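Local atomic coordinates of putative major capsid protein (Cafeteriavirus-dependent mavirus, PDB entry 6G44), a protein that probably forms the capsid shell of the virophage as a double jelly-roll major capsid protein, three copies of which assemble into a trimer. Residues I96-F101 / C180-Y185; S91-I96 / G166-D171; N240-A245 / K346-D351; L139-P144 / K214-P219. All blocks are in the same frame, centred on the assembly; numbering follows the deposited sequence.

Interaction 1 (I96-F101 / C180-Y185); sequences IGLKSF and CNYAYY
The hydroxyl OH of Tyr182 reaches across to strand 96-98 and settles against its backbone, 3.5 Å from Gly97 CA, while its hydrogen bond is made with the backbone O of Arg176. The phenol is thus tied at its polar end to a neighbouring loop, and its approach to 96-101 is a matter of packing. At Gly97 the strand presents bare backbone, and the hydroxyl rests directly on CA. Leu98 supplies the apolar half of the contact. Its CD1 sits over one face of the Tyr182 ring, 4.0 Å from the ring centroid and only 13° off the ring normal, a CH-pi contact directed at the middle of the ring. The branch carbon Leu98 CG lies farther out, 3.9 Å from Tyr182 OH, so the leucine covers the ring from its centre to the hydroxyl end. On the tyrosine, CG stands between the backbone N and the carbonyl carbon (chi1 55°), which swings the ring back toward strand 96-98. A flat aromatic with one polar tip fits a buried site that offers a methyl to its face and a carbonyl to its oxygen. Strand 96-98 pairs with strand 242-244 in a small antiparallel ribbon, where Leu98 also touches Ile242, and Leu98 packs on Phe200 and Val202 of strand 195-205, to which the strand following Tyr182 is paired in the larger sheet.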
loop_
_atom_site.group_PDB
_atom_site.type_symbol
_atom_site.label_atom_id
_atom_site.label_comp_id
_atom_site.label_asym_id
_atom_site.label_seq_id
_atom_site.Cartn_x
_atom_site.Cartn_y
_atom_site.Cartn_z
ATOM N N ILE C 96 3.048 -25.424 4.448
ATOM C CA ILE C 96 4.326 -25.661 3.777
ATOM C C ILE C 96 4.624 -24.510 2.826
ATOM O O ILE C 96 3.738 -24.066 2.076
ATOM C CB ILE C 96 4.295 -26.969 2.928
ATOM C CG1 ILE C 96 3.891 -28.179 3.771
ATOM C CG2 ILE C 96 5.642 -27.224 2.260
ATOM C CD1 ILE C 96 4.825 -28.490 4.918
ATOM N N GLY C 97 5.858 -24.058 2.830
ATOM C CA GLY C 97 6.313 -23.081 1.863
ATOM C C GLY C 97 7.796 -22.956 1.889
ATOM O O GLY C 97 8.520 -23.904 2.250
ATOM N N LEU C 98 8.280 -21.764 1.549
ATOM C CA LEU C 98 9.692 -21.457 1.571
ATOM C C LEU C 98 10.023 -20.354 2.570
ATOM O O LEU C 98 9.170 -19.500 2.867
ATOM C CB LEU C 98 10.187 -21.077 0.168
ATOM C CG LEU C 98 9.983 -22.116 -0.928
ATOM C CD1 LEU C 98 10.395 -21.587 -2.285
ATOM C CD2 LEU C 98 10.717 -23.417 -0.633
ATOM N N LYS C 99 11.253 -20.380 3.077
ATOM C CA LYS C 99 11.774 -19.295 3.913
ATOM C C LYS C 99 11.950 -18.036 3.074
ATOM O O LYS C 99 11.930 -18.103 1.839
ATOM C CB LYS C 99 13.065 -19.726 4.618
ATOM C CG LYS C 99 12.813 -20.842 5.632
ATOM C CD LYS C 99 14.038 -21.147 6.459
ATOM C CE LYS C 99 13.761 -22.219 7.496
ATOM N NZ LYS C 99 14.948 -22.433 8.349
ATOM N N SER C 100 12.068 -16.880 3.738
ATOM C CA SER C 100 12.269 -15.595 3.062
ATOM C C SER C 100 13.566 -15.597 2.242
ATOM O O SER C 100 14.612 -15.935 2.770
ATOM C CB SER C 100 12.309 -14.476 4.114
ATOM O OG SER C 100 11.132 -14.507 4.924
ATOM N N PHE C 101 13.500 -15.189 0.988
ATOM C CA PHE C 101 14.696 -15.058 0.121
ATOM C C PHE C 101 15.495 -16.367 0.082
ATOM O O PHE C 101 16.677 -16.394 0.437
ATOM C CB PHE C 101 15.568 -13.855 0.516
ATOM C CG PHE C 101 14.758 -12.601 0.682
ATOM C CD1 PHE C 101 14.408 -11.888 -0.428
ATOM C CD2 PHE C 101 14.266 -12.219 1.921
ATOM C CE1 PHE C 101 13.593 -10.788 -0.339
ATOM C CE2 PHE C 101 13.421 -11.114 2.021
ATOM C CZ PHE C 101 13.085 -10.405 0.888
ATOM N N CYS C 180 1.029 -19.302 -5.130
ATOM C CA CYS C 180 0.896 -17.833 -4.996
ATOM C C CYS C 180 1.913 -17.088 -5.869
ATOM O O CYS C 180 1.533 -16.560 -6.922
ATOM C CB CYS C 180 0.964 -17.406 -3.536
ATOM S SG CYS C 180 0.408 -15.678 -3.316
ATOM N N ASN C 181 3.177 -17.059 -5.468
ATOM C CA ASN C 181 4.206 -16.319 -6.209
ATOM C C ASN C 181 5.205 -17.168 -6.995
ATOM O O ASN C 181 5.883 -16.641 -7.867
ATOM C CB ASN C 181 4.979 -15.420 -5.258
ATOM C CG ASN C 181 4.078 -14.451 -4.542
ATOM O OD1 ASN C 181 3.171 -13.883 -5.176
ATOM N ND2 ASN C 181 4.284 -14.252 -3.246
ATOM N N TYR C 182 5.293 -18.472 -6.689
ATOM C CA TYR C 182 6.250 -19.368 -7.387
ATOM C C TYR C 182 5.566 -20.650 -7.826
ATOM O O TYR C 182 4.582 -21.107 -7.230
ATOM C CB TYR C 182 7.477 -19.673 -6.507
ATOM C CG TYR C 182 7.146 -20.247 -5.153
ATOM C CD1 TYR C 182 6.905 -21.590 -4.979
ATOM C CD2 TYR C 182 7.045 -19.423 -4.016
ATOM C CE1 TYR C 182 6.563 -22.120 -3.755
ATOM C CE2 TYR C 182 6.711 -19.951 -2.772
ATOM C CZ TYR C 182 6.479 -21.317 -2.642
ATOM O OH TYR C 182 6.151 -21.900 -1.436
ATOM N N ALA C 183 6.146 -21.242 -8.880
ATOM C CA ALA C 183 5.671 -22.511 -9.416
ATOM C C ALA C 183 5.996 -23.664 -8.478
ATOM O O ALA C 183 7.036 -23.688 -7.828
ATOM C CB ALA C 183 6.301 -22.769 -10.763
ATOM N N TYR C 184 5.090 -24.616 -8.424
ATOM C CA TYR C 184 5.235 -25.748 -7.510
ATOM C C TYR C 184 4.390 -26.905 -8.053
ATOM O O TYR C 184 3.457 -26.716 -8.836
ATOM C CB TYR C 184 4.795 -25.375 -6.032
ATOM C CG TYR C 184 3.296 -25.425 -5.956
ATOM C CD1 TYR C 184 2.520 -24.499 -6.645
ATOM C CD2 TYR C 184 2.629 -26.486 -5.331
ATOM C CE1 TYR C 184 1.146 -24.607 -6.698
ATOM C CE2 TYR C 184 1.254 -26.583 -5.360
ATOM C CZ TYR C 184 0.506 -25.648 -6.061
ATOM O OH TYR C 184 -0.870 -25.795 -6.157
ATOM N N TYR C 185 4.682 -28.107 -7.558
ATOM C CA TYR C 185 3.823 -29.269 -7.820
ATOM C C TYR C 185 3.929 -30.266 -6.685
ATOM O O TYR C 185 5.025 -30.746 -6.404
ATOM C CB TYR C 185 4.195 -29.964 -9.123
ATOM C CG TYR C 185 3.316 -31.185 -9.377
ATOM C CD1 TYR C 185 1.954 -31.039 -9.577
ATOM C CD2 TYR C 185 3.859 -32.467 -9.366
ATOM C CE1 TYR C 185 1.141 -32.141 -9.798
ATOM C CE2 TYR C 185 3.048 -33.582 -9.581
ATOM C CZ TYR C 185 1.698 -33.403 -9.785
ATOM O OH TYR C 185 0.848 -34.492 -9.978
#

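Interaction 2 (S91-I96 / G166-D171); sequences SLKDQI and GTESTD. With SO4 (sulfate ion), chain F.
In the conformer given, one of two modelled, Lys93 NZ meets two anions. It bonds to O1 of a sulfate ion at 2.9 Å and makes a salt bridge with Glu168 OE1 at 3.2 Å, weak as a hydrogen bond. The lysine chain leaves with CG anti to the backbone N (chi1 -178°) and bends at its second and fourth torsions, which brings the ammonium round to the glutamate; a long flexible residue suits this reach. Thr167 OG1 stands 3.0 Å from sulfate O3. Asp94 comes against the aliphatic part of Glu168, its OD1 3.4 Å from Glu168 CG, with the two carboxylate planes nearly perpendicular, 87° apart. Their like charges come to 4.1 Å between Asp94 OD2 and Glu168 OE1, a repulsion that Lys93 probably eases. Lys93 and Asp94 are the central residues of a type II beta turn from Leu92 to Gln95, overlapped at its start by an ST turn in which Ser91 OG accepts from Lys93 N; Glu168 closes a short 3-10 segment, 166-168. Farther out, Gln165 N donates to Asp94 OD1, and Glu168 OE2 accepts from Met159 N of the second subunit. The sulfate, probably from the crystallisation liquor, is also held by Lys155, Asn400 and Thr403 of that second subunit.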
loop_
_atom_site.group_PDB
_atom_site.type_symbol
_atom_site.label_atom_id
_atom_site.label_comp_id
_atom_site.label_asym_id
_atom_site.label_seq_id
_atom_site.Cartn_x
_atom_site.Cartn_y
_atom_site.Cartn_z
ATOM N N SER C 91 -3.549 -32.878 6.809
ATOM C CA SER C 91 -3.981 -32.132 5.625
ATOM C C SER C 91 -2.852 -31.309 4.989
ATOM O O SER C 91 -2.802 -31.152 3.768
ATOM C CB SER C 91 -5.184 -31.232 5.931
ATOM O OG SER C 91 -4.824 -30.033 6.617
ATOM N N LEU C 92 -1.976 -30.785 5.851
ATOM C CA LEU C 92 -0.887 -29.850 5.483
ATOM C C LEU C 92 -1.398 -28.507 4.948
ATOM O O LEU C 92 -0.616 -27.710 4.454
ATOM C CB LEU C 92 0.111 -30.474 4.512
ATOM C CG LEU C 92 0.815 -31.722 5.081
ATOM C CD1 LEU C 92 1.705 -32.330 4.009
ATOM C CD2 LEU C 92 1.614 -31.400 6.325
ATOM N N LYS C 93 -2.694 -28.241 5.102
ATOM C CA LYS C 93 -3.249 -27.050 4.476
ATOM C C LYS C 93 -2.621 -25.803 5.101
ATOM O O LYS C 93 -2.602 -25.636 6.317
ATOM C CB LYS C 93 -4.773 -27.024 4.573
ATOM C CG LYS C 93 -5.458 -25.829 3.902
ATOM C CD LYS C 93 -5.065 -25.615 2.449
ATOM C CE LYS C 93 -5.940 -24.539 1.810
ATOM N NZ LYS C 93 -7.380 -24.944 1.743
ATOM N N ASP C 94 -2.096 -24.949 4.223
ATOM C CA ASP C 94 -1.482 -23.671 4.623
ATOM C C ASP C 94 -0.290 -23.824 5.569
ATOM O O ASP C 94 -0.009 -22.966 6.406
ATOM C CB ASP C 94 -2.549 -22.697 5.190
ATOM C CG ASP C 94 -3.630 -22.340 4.180
ATOM O OD1 ASP C 94 -3.338 -22.226 2.983
ATOM O OD2 ASP C 94 -4.789 -22.128 4.605
ATOM N N GLN C 95 0.440 -24.936 5.447
ATOM C CA GLN C 95 1.527 -25.217 6.382
ATOM C C GLN C 95 2.921 -25.381 5.770
ATOM O O GLN C 95 3.895 -25.410 6.526
ATOM C CB GLN C 95 1.184 -26.480 7.179
ATOM C CG GLN C 95 0.115 -26.178 8.210
ATOM C CD GLN C 95 -0.401 -27.399 8.936
ATOM O OE1 GLN C 95 -0.682 -28.421 8.314
ATOM N NE2 GLN C 95 -0.556 -27.278 10.261
ATOM N N ILE C 96 3.048 -25.424 4.448
ATOM C CA ILE C 96 4.326 -25.661 3.777
ATOM C C ILE C 96 4.624 -24.510 2.826
ATOM O O ILE C 96 3.738 -24.066 2.076
ATOM C CB ILE C 96 4.295 -26.969 2.928
ATOM C CG1 ILE C 96 3.891 -28.179 3.771
ATOM C CG2 ILE C 96 5.642 -27.224 2.260
ATOM C CD1 ILE C 96 4.825 -28.490 4.918
ATOM N N GLY C 166 -2.020 -19.307 -2.202
ATOM C CA GLY C 166 -2.572 -18.199 -2.977
ATOM C C GLY C 166 -4.066 -18.002 -2.832
ATOM O O GLY C 166 -4.550 -16.904 -2.663
ATOM N N THR C 167 -4.815 -19.096 -2.851
ATOM C CA THR C 167 -6.275 -18.986 -2.693
ATOM C C THR C 167 -6.690 -18.528 -1.304
ATOM O O THR C 167 -7.860 -18.186 -1.070
ATOM C CB THR C 167 -6.985 -20.304 -3.015
ATOM O OG1 THR C 167 -6.574 -21.285 -2.046
ATOM C CG2 THR C 167 -6.718 -20.757 -4.443
ATOM N N GLU C 168 -5.756 -18.508 -0.359
ATOM C CA GLU C 168 -5.989 -18.049 0.984
ATOM C C GLU C 168 -5.348 -16.689 1.250
ATOM O O GLU C 168 -5.344 -16.233 2.369
ATOM C CB GLU C 168 -5.439 -19.115 1.970
ATOM C CG GLU C 168 -6.047 -20.500 1.745
ATOM C CD GLU C 168 -7.483 -20.656 2.212
ATOM O OE1 GLU C 168 -8.014 -21.803 2.124
ATOM O OE2 GLU C 168 -8.067 -19.694 2.721
ATOM N N SER C 169 -4.792 -16.054 0.222
ATOM C CA SER C 169 -4.033 -14.810 0.355
ATOM C C SER C 169 -4.622 -13.718 -0.519
ATOM O O SER C 169 -4.546 -13.794 -1.743
ATOM C CB SER C 169 -2.564 -15.001 -0.025
ATOM O OG SER C 169 -1.939 -15.984 0.800
ATOM N N THR C 170 -5.179 -12.682 0.094
ATOM C CA THR C 170 -5.666 -11.550 -0.687
ATOM C C THR C 170 -4.557 -10.690 -1.295
ATOM O O THR C 170 -4.717 -10.101 -2.375
ATOM C CB THR C 170 -6.581 -10.647 0.139
ATOM O OG1 THR C 170 -5.873 -10.177 1.279
ATOM C CG2 THR C 170 -7.843 -11.394 0.581
ATOM N N ASP C 171 -3.428 -10.599 -0.569
ATOM C CA ASP C 171 -2.287 -9.822 -1.042
ATOM C C ASP C 171 -1.124 -10.786 -1.199
ATOM O O ASP C 171 -0.604 -11.315 -0.207
ATOM C CB ASP C 171 -1.975 -8.744 0.007
ATOM C CG ASP C 171 -0.791 -7.849 -0.357
ATOM O OD1 ASP C 171 -0.071 -8.089 -1.355
ATOM O OD2 ASP C 171 -0.590 -6.885 0.405
HETATM S S SO4 F . -8.620 -24.942 -1.753
HETATM O O1 SO4 F . -7.373 -25.423 -1.115
HETATM O O2 SO4 F . -9.629 -24.642 -0.713
HETATM O O3 SO4 F . -8.314 -23.724 -2.543
HETATM O O4 SO4 F . -9.168 -26.052 -2.556
#

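Interaction 3 (N240-A245 / K346-D351); sequences NMIGIA and KKFAPD
The short antiparallel ribbon formed by strands 96-98 and 242-244 receives a loop from the second half of this double jelly-roll chain, the loop 346-351 between strands 334-341 and 355-363. The link is a single straight backbone hydrogen bond: Ile244 N donates to Phe348 O at 3.2 Å with an N-H...O angle of 173°. Gly243 lies opposite the phenylalanine, its CA 3.6 Å from Phe348 O. The Phe348 ring touches both isoleucines that flank the glycine. Ile244 runs alongside it, both side chains pointing the same way, and its CD1 methyl ends 3.9 Å from Phe348 CD2. On the Ile242 side the nearest atom is a polar one: Ile242 O stands at the ring edge, close to the ring plane, 3.5 Å from Phe348 CD1, while Ile242 CB is 4.2 Å from the same ring carbon. Phe348 places its CG beside the backbone N (chi1 -49°), which turns the ring's CD1 edge to Ile242 and CD2 to Ile244. One face of the ring is covered by the CB of its neighbour Lys347, whose backbone O accepts from Lys99 NZ; the side chain also touches Val259 of strand 258-273. Branched aliphatic residues on the strand and an aromatic on the loop are apt for so buried a seam. Ile242 O has no hydrogen-bond partner in the model; the slightly positive C-H edge of Phe348 is one of the groups near it, with the side-chain carbon CE of Lys99 also close by, and these C-H contacts probably compensate only in part for a buried carbonyl.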
loop_
_atom_site.group_PDB
_atom_site.type_symbol
_atom_site.label_atom_id
_atom_site.label_comp_id
_atom_site.label_asym_id
_atom_site.label_seq_id
_atom_site.Cartn_x
_atom_site.Cartn_y
_atom_site.Cartn_z
ATOM N N ASN C 240 17.974 -23.951 4.763
ATOM C CA ASN C 240 18.032 -22.647 4.127
ATOM C C ASN C 240 16.796 -22.276 3.342
ATOM O O ASN C 240 16.465 -21.087 3.276
ATOM C CB ASN C 240 19.299 -22.523 3.300
ATOM C CG ASN C 240 20.526 -22.411 4.179
ATOM O OD1 ASN C 240 20.444 -21.968 5.323
ATOM N ND2 ASN C 240 21.674 -22.800 3.645
ATOM N N MET C 241 16.092 -23.245 2.804
ATOM C CA MET C 241 14.995 -22.999 1.843
ATOM C C MET C 241 13.594 -23.290 2.350
ATOM O O MET C 241 12.684 -22.593 1.969
ATOM C CB MET C 241 15.202 -23.806 0.551
ATOM C CG MET C 241 16.490 -23.482 -0.156
ATOM S SD MET C 241 16.581 -24.174 -1.805
ATOM C CE MET C 241 16.485 -25.913 -1.452
ATOM N N ILE C 242 13.395 -24.377 3.099
ATOM C CA ILE C 242 12.100 -24.945 3.360
ATOM C C ILE C 242 11.516 -24.467 4.683
ATOM O O ILE C 242 12.159 -24.494 5.716
ATOM C CB ILE C 242 12.198 -26.503 3.346
ATOM C CG1 ILE C 242 12.784 -26.982 2.001
ATOM C CG2 ILE C 242 10.854 -27.161 3.652
ATOM C CD1 ILE C 242 11.889 -26.759 0.790
ATOM N N GLY C 243 10.281 -23.996 4.605
ATOM C CA GLY C 243 9.494 -23.667 5.779
ATOM C C GLY C 243 8.331 -24.584 6.046
ATOM O O GLY C 243 7.589 -24.948 5.124
ATOM N N ILE C 244 8.178 -24.973 7.324
ATOM C CA ILE C 244 7.100 -25.854 7.781
ATOM C C ILE C 244 6.500 -25.214 9.019
ATOM O O ILE C 244 7.215 -24.915 9.965
ATOM C CB ILE C 244 7.596 -27.299 8.094
ATOM C CG1 ILE C 244 8.294 -27.900 6.862
ATOM C CG2 ILE C 244 6.414 -28.144 8.511
ATOM C CD1 ILE C 244 9.004 -29.215 7.115
ATOM N N ALA C 245 5.187 -24.976 8.980
ATOM C CA ALA C 245 4.465 -24.420 10.121
ATOM C C ALA C 245 4.698 -25.246 11.390
ATOM O O ALA C 245 4.826 -26.479 11.348
ATOM C CB ALA C 245 2.989 -24.329 9.834
ATOM N N LYS C 346 14.894 -25.883 15.843
ATOM C CA LYS C 346 14.066 -26.501 14.825
ATOM C C LYS C 346 14.649 -26.048 13.494
ATOM O O LYS C 346 15.057 -24.886 13.367
ATOM C CB LYS C 346 12.641 -25.999 14.948
ATOM C CG LYS C 346 11.873 -26.552 16.137
ATOM C CD LYS C 346 10.524 -25.855 16.205
ATOM C CE LYS C 346 9.377 -26.771 16.593
ATOM N NZ LYS C 346 8.090 -26.204 16.091
ATOM N N LYS C 347 14.669 -26.919 12.501
ATOM C CA LYS C 347 15.315 -26.566 11.242
ATOM C C LYS C 347 14.445 -25.717 10.288
ATOM O O LYS C 347 14.993 -25.050 9.419
ATOM C CB LYS C 347 15.773 -27.814 10.499
ATOM C CG LYS C 347 16.869 -28.616 11.195
ATOM C CD LYS C 347 17.197 -29.867 10.373
ATOM C CE LYS C 347 18.547 -30.492 10.707
ATOM N NZ LYS C 347 19.675 -29.523 10.659
ATOM N N PHE C 348 13.125 -25.773 10.426
ATOM C CA PHE C 348 12.224 -25.235 9.389
ATOM C C PHE C 348 11.337 -24.111 9.904
ATOM O O PHE C 348 10.341 -23.776 9.286
ATOM C CB PHE C 348 11.439 -26.385 8.740
ATOM C CG PHE C 348 12.338 -27.521 8.332
ATOM C CD1 PHE C 348 13.242 -27.354 7.321
ATOM C CD2 PHE C 348 12.326 -28.728 9.025
ATOM C CE1 PHE C 348 14.120 -28.357 6.978
ATOM C CE2 PHE C 348 13.215 -29.739 8.684
ATOM C CZ PHE C 348 14.108 -29.550 7.679
ATOM N N ALA C 349 11.744 -23.548 11.032
ATOM C CA ALA C 349 11.029 -22.474 11.742
ATOM C C ALA C 349 11.664 -21.126 11.486
ATOM O O ALA C 349 12.753 -21.034 10.938
ATOM C CB ALA C 349 11.061 -22.768 13.237
ATOM N N PRO C 350 10.967 -20.042 11.872
ATOM C CA PRO C 350 11.569 -18.712 11.754
ATOM C C PRO C 350 12.901 -18.578 12.478
ATOM O O PRO C 350 13.135 -19.201 13.527
ATOM C CB PRO C 350 10.521 -17.815 12.420
ATOM C CG PRO C 350 9.222 -18.527 12.197
ATOM C CD PRO C 350 9.602 -19.956 12.425
ATOM N N ASP C 351 13.779 -17.771 11.915
ATOM C CA ASP C 351 15.021 -17.400 12.617
ATOM C C ASP C 351 14.706 -16.611 13.889
ATOM O O ASP C 351 13.759 -15.830 13.935
ATOM C CB ASP C 351 15.963 -16.593 11.708
ATOM C CG ASP C 351 16.756 -17.458 10.740
ATOM O OD1 ASP C 351 16.893 -18.669 10.953
ATOM O OD2 ASP C 351 17.351 -16.862 9.817
#

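Interaction 4 (L139-P144 / K214-P219); sequences LALLSP and KNIKDP
Ile216, Leu141 and Leu142 make this contact, in which the last turn of helix 136-142 in the double jelly-roll capsid protein meets the loop 214-219 leading into strand 222-235. Ile216 loses more surface than either leucine and reaches both of them with its two branches. Its CG2 methyl meets the helix at Leu141, 3.8 Å from Leu141 CB, and lies equally near Leu141 O. The longer branch passes to the next residue, where Ile216 CD1 ends 3.6 Å from Leu142 CB. With Ile216 CG1 beside its own backbone N and CG2 anti to it (chi1 -67°), the two branches spread over consecutive helix residues, a task for which a beta-branched side chain is well shaped. Leu142 and Ile216 cross at about a right angle, and the leucine, buried, also touches His130 of helix 123-130. Leu141 is more exposed; beyond its contact with Ile216, its CD1 methyl touches the loop at Lys217, 4.2 Å from Lys217 N and 4.3 Å from Lys217 CB. The lysine itself contributes only that aliphatic root, its charged end leading away from the helix, which is fitting at the border of an apolar patch. Polar bonds outside the patch hold both partners in position. Ile216 N bonds to Glu138 OE2, from the first half of the same helix, while Leu141 O accepts from Arg74; strand 195-205 backs the isoleucine through Ala205. The tightest approach is that of Ile216 CD1 to the helix backbone, 3.4 Å from Leu142 CA.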
loop_
_atom_site.group_PDB
_atom_site.type_symbol
_atom_site.label_atom_id
_atom_site.label_comp_id
_atom_site.label_asym_id
_atom_site.label_seq_id
_atom_site.Cartn_x
_atom_site.Cartn_y
_atom_site.Cartn_z
ATOM N N LEU C 139 11.798 -5.444 -2.544
ATOM C CA LEU C 139 11.985 -6.806 -2.056
ATOM C C LEU C 139 11.124 -7.804 -2.824
ATOM O O LEU C 139 11.563 -8.931 -3.088
ATOM C CB LEU C 139 11.723 -6.874 -0.539
ATOM C CG LEU C 139 12.762 -6.198 0.353
ATOM C CD1 LEU C 139 12.366 -6.344 1.829
ATOM C CD2 LEU C 139 14.183 -6.675 0.145
ATOM N N ALA C 140 9.899 -7.427 -3.196
ATOM C CA ALA C 140 9.050 -8.319 -3.980
ATOM C C ALA C 140 9.557 -8.515 -5.398
ATOM O O ALA C 140 9.271 -9.526 -6.003
ATOM C CB ALA C 140 7.586 -7.831 -3.991
ATOM N N LEU C 141 10.290 -7.543 -5.926
ATOM C CA LEU C 141 10.942 -7.727 -7.227
ATOM C C LEU C 141 12.190 -8.603 -7.100
ATOM O O LEU C 141 12.626 -9.225 -8.072
ATOM C CB LEU C 141 11.320 -6.400 -7.848
ATOM C CG LEU C 141 10.170 -5.461 -8.194
ATOM C CD1 LEU C 141 10.736 -4.153 -8.736
ATOM C CD2 LEU C 141 9.234 -6.087 -9.193
ATOM N N LEU C 142 12.785 -8.614 -5.915
ATOM C CA LEU C 142 13.983 -9.406 -5.633
ATOM C C LEU C 142 13.655 -10.898 -5.565
ATOM O O LEU C 142 14.334 -11.731 -6.196
ATOM C CB LEU C 142 14.626 -8.888 -4.344
ATOM C CG LEU C 142 16.102 -9.167 -4.053
ATOM C CD1 LEU C 142 16.585 -8.276 -2.929
ATOM C CD2 LEU C 142 16.330 -10.621 -3.680
ATOM N N SER C 143 12.616 -11.259 -4.815
ATOM C CA SER C 143 12.255 -12.671 -4.621
ATOM C C SER C 143 10.747 -12.822 -4.580
ATOM O O SER C 143 10.058 -11.929 -4.028
ATOM C CB SER C 143 12.802 -13.167 -3.283
ATOM O OG SER C 143 12.457 -14.506 -3.005
ATOM N N PRO C 144 10.217 -13.967 -5.038
ATOM C CA PRO C 144 8.797 -14.293 -4.835
ATOM C C PRO C 144 8.472 -14.521 -3.360
ATOM O O PRO C 144 7.297 -14.504 -2.975
ATOM C CB PRO C 144 8.580 -15.579 -5.659
ATOM C CG PRO C 144 9.961 -16.191 -5.685
ATOM C CD PRO C 144 10.925 -15.037 -5.773
ATOM N N LYS C 214 19.397 -3.372 -5.651
ATOM C CA LYS C 214 18.560 -2.325 -5.068
ATOM C C LYS C 214 17.713 -1.621 -6.126
ATOM O O LYS C 214 16.854 -0.812 -5.764
ATOM C CB LYS C 214 19.422 -1.313 -4.305
ATOM C CG LYS C 214 20.195 -1.909 -3.125
ATOM C CD LYS C 214 21.366 -1.045 -2.661
ATOM C CE LYS C 214 20.985 0.370 -2.243
ATOM N NZ LYS C 214 20.332 0.437 -0.912
ATOM N N ASN C 215 17.948 -1.897 -7.415
ATOM C CA ASN C 215 17.301 -1.229 -8.534
ATOM C C ASN C 215 16.841 -2.287 -9.551
ATOM O O ASN C 215 17.269 -2.234 -10.690
ATOM C CB ASN C 215 18.298 -0.247 -9.198
ATOM C CG ASN C 215 18.803 0.837 -8.248
ATOM O OD1 ASN C 215 19.816 0.672 -7.563
ATOM N ND2 ASN C 215 18.110 1.964 -8.227
ATOM N N ILE C 216 16.007 -3.239 -9.154
ATOM C CA ILE C 216 15.622 -4.324 -10.028
ATOM C C ILE C 216 14.784 -3.897 -11.238
ATOM O O ILE C 216 14.936 -4.466 -12.315
ATOM C CB ILE C 216 14.967 -5.441 -9.207
ATOM C CG1 ILE C 216 16.053 -6.062 -8.296
ATOM C CG2 ILE C 216 14.315 -6.488 -10.110
ATOM C CD1 ILE C 216 15.516 -6.768 -7.093
ATOM N N LYS C 217 13.960 -2.857 -11.101
ATOM C CA LYS C 217 13.132 -2.447 -12.255
ATOM C C LYS C 217 13.984 -1.881 -13.385
ATOM O O LYS C 217 13.766 -2.226 -14.570
ATOM C CB LYS C 217 12.031 -1.438 -11.873
ATOM C CG LYS C 217 11.228 -0.965 -13.092
ATOM C CD LYS C 217 9.934 -0.229 -12.773
ATOM C CE LYS C 217 9.361 0.423 -14.034
ATOM N NZ LYS C 217 9.020 -0.561 -15.113
ATOM N N ASP C 218 14.975 -1.062 -13.012
ATOM C CA ASP C 218 15.715 -0.272 -13.983
ATOM C C ASP C 218 17.210 -0.148 -13.626
ATOM O O ASP C 218 17.740 0.954 -13.429
ATOM C CB ASP C 218 15.050 1.107 -14.066
ATOM C CG ASP C 218 15.564 1.962 -15.197
ATOM O OD1 ASP C 218 15.939 1.450 -16.262
ATOM O OD2 ASP C 218 15.570 3.201 -14.991
ATOM N N PRO C 219 17.905 -1.298 -13.546
ATOM C CA PRO C 219 19.318 -1.275 -13.193
ATOM C C PRO C 219 20.198 -0.827 -14.359
ATOM O O PRO C 219 19.901 -1.148 -15.521
ATOM C CB PRO C 219 19.624 -2.747 -12.840
ATOM C CG PRO C 219 18.667 -3.529 -13.632
ATOM C CD PRO C 219 17.443 -2.669 -13.842
#

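In the fold
Interactions 1 and 3 are buried and hold the two strands of one ribbon, 96-98 and 242-244: the first packs an aromatic ring against it from the 180-185 side, the second adds a backbone hydrogen bond from loop 346-351. Lys99 joins them through Lys347 O. Interaction 2 shares Ile96 with interaction 1 but sits farther from the chain centre, about 24 Å against 17 Å between centres; both border the second subunit, yet only interaction 2 is charged across its segments. Interaction 4, partly exposed and purely apolar across its segments, lies nearer the chain centre; it meets interaction 1 through Phe101 and a weak bond from Asn181 to Pro144 O but has no contact with interactions 2 and 3.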